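Local coordinates for protein thiamine phosphate pyrophosphorylase (Pyrococcus furiosus, PDB 1XI3) that probably condenses a thiazole phosphate with a pyrimidine diphosphate to form thiamine phosphate, a magnesium-dependent step of thiamine diphosphate biosynthesis, at residues D77-A82 / E95-E100. Sequence-based numbering, arbitrary orientation. Where two conformers were deposited one is given.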
# COMPACT_ATOMS: atom_id res chain seq x y z
N ASP A 77 -2.84 -5.52 -6.16
CA ASP A 77 -3.35 -4.80 -4.97
C ASP A 77 -2.88 -3.35 -4.92
O ASP A 77 -3.69 -2.42 -5.00
CB ASP A 77 -2.92 -5.61 -3.72
CG ASP A 77 -3.41 -5.07 -2.38
OD1 ASP A 77 -3.20 -5.84 -1.37
OD2 ASP A 77 -3.93 -3.96 -2.25
N ARG A 78 -1.57 -3.18 -4.80
CA ARG A 78 -0.99 -1.93 -4.30
C ARG A 78 -0.93 -0.81 -5.33
O ARG A 78 0.00 -0.73 -6.15
CB ARG A 78 0.43 -2.21 -3.67
CG ARG A 78 0.39 -3.12 -2.46
CD ARG A 78 -0.18 -2.35 -1.26
NE ARG A 78 0.72 -1.29 -0.89
CZ ARG A 78 1.76 -1.45 -0.06
NH1 ARG A 78 1.99 -2.60 0.52
NH2 ARG A 78 2.56 -0.45 0.17
N VAL A 79 -1.92 0.10 -5.26
CA VAL A 79 -2.01 1.25 -6.17
C VAL A 79 -0.83 2.24 -5.94
O VAL A 79 -0.31 2.87 -6.87
CB VAL A 79 -3.34 1.94 -6.00
CG1 VAL A 79 -3.39 3.24 -6.78
CG2 VAL A 79 -4.49 1.03 -6.36
N ASP A 80 -0.39 2.37 -4.69
CA ASP A 80 0.75 3.24 -4.35
C ASP A 80 1.99 2.77 -5.09
O ASP A 80 2.70 3.57 -5.72
CB ASP A 80 1.03 3.32 -2.85
CG ASP A 80 1.19 1.96 -2.16
OD1 ASP A 80 0.53 0.99 -2.58
OD2 ASP A 80 1.96 1.90 -1.16
N VAL A 81 2.24 1.47 -5.01
CA VAL A 81 3.40 0.90 -5.68
C VAL A 81 3.29 1.05 -7.21
O VAL A 81 4.23 1.47 -7.85
CB VAL A 81 3.61 -0.54 -5.26
CG1 VAL A 81 4.77 -1.18 -6.06
CG2 VAL A 81 3.90 -0.61 -3.74
N ALA A 82 2.12 0.73 -7.75
CA ALA A 82 1.85 0.86 -9.17
C ALA A 82 2.14 2.29 -9.62
O ALA A 82 2.80 2.51 -10.62
CB ALA A 82 0.42 0.46 -9.50
N GLU A 95 -10.58 -8.04 -1.46
CA GLU A 95 -9.92 -7.47 -0.24
C GLU A 95 -9.10 -6.22 -0.54
O GLU A 95 -8.39 -5.72 0.33
CB GLU A 95 -9.04 -8.52 0.41
CG GLU A 95 -9.83 -9.77 0.87
N ASP A 96 -9.21 -5.70 -1.76
CA ASP A 96 -8.35 -4.59 -2.17
C ASP A 96 -9.16 -3.29 -2.26
O ASP A 96 -10.38 -3.24 -1.97
CB ASP A 96 -7.67 -4.90 -3.51
CG ASP A 96 -6.78 -6.12 -3.46
OD1 ASP A 96 -6.58 -6.72 -4.55
OD2 ASP A 96 -6.29 -6.52 -2.36
N MET A 97 -8.50 -2.21 -2.66
CA MET A 97 -9.21 -0.97 -2.88
C MET A 97 -10.36 -1.15 -3.85
O MET A 97 -10.21 -1.80 -4.85
CB MET A 97 -8.25 0.07 -3.47
CG MET A 97 -8.82 1.45 -3.43
SD MET A 97 -7.57 2.67 -3.76
CE MET A 97 -6.61 2.64 -2.22
N PRO A 98 -11.53 -0.58 -3.53
CA PRO A 98 -12.65 -0.65 -4.51
C PRO A 98 -12.26 -0.03 -5.84
O PRO A 98 -11.52 0.95 -5.88
CB PRO A 98 -13.74 0.17 -3.84
CG PRO A 98 -13.44 0.05 -2.38
CD PRO A 98 -11.94 0.06 -2.28
N ILE A 99 -12.76 -0.63 -6.91
CA ILE A 99 -12.43 -0.22 -8.24
C ILE A 99 -12.65 1.25 -8.44
O ILE A 99 -11.79 1.96 -8.96
CB ILE A 99 -13.19 -1.04 -9.30
CG1 ILE A 99 -12.75 -2.50 -9.24
CG2 ILE A 99 -12.94 -0.45 -10.71
CD1 ILE A 99 -13.61 -3.41 -10.05
N GLU A 100 -13.80 1.75 -8.00
CA GLU A 100 -14.13 3.15 -8.26
C GLU A 100 -13.17 4.11 -7.55
O GLU A 100 -12.86 5.17 -8.04
CB GLU A 100 -15.60 3.43 -7.88
CG GLU A 100 -15.90 3.40 -6.38
CD GLU A 100 -16.23 2.02 -5.81
OE1 GLU A 100 -16.00 0.94 -6.46
OE2 GLU A 100 -16.74 2.04 -4.66
O HOH W 1 -5.71 -2.18 -3.31
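Asp96 lays its carboxylate over that of Asp77, the two planes stacked and only 21° apart. Its OD2 sits 3.2 Å from Asp77 CG and 3.3 Å from Asp77 OD1, acceptor against acceptor, so no hydrogen bond joins them. Asp77 reaches this place with CG anti to its own backbone N (chi1 -177°). Each acid has a partner elsewhere: Asp96 OD1 accepts from the backbone N of Gly93, and Asp77 OD2 is hydrogen-bonded to Thr52 OG1 of the second subunit. At Met97 the backbone joins in through a water, which accepts from Met97 N at 2.9 Å and donates to Asp77 O at 2.6 Å, bridging the two loops. In one of its two conformers, the Met97 thioether approaches the start of helix 79-85, its SD 4.4 Å from Val79 CG2, a loose and tentative contact. The loops follow consecutive strands, 72-76 and 89-92, of the eight-stranded TIM barrel. Both aspartates are predicted magnesium ligands, consistent with a metal site at the ends of these strands. An asparagine in place of Asp77 would probably cost the site half of this paired negative charge and weaken its hold on magnesium. Two stacked carboxylates should repel each other, so the site is probably primed to take up a cation, consistent with the predicted magnesium.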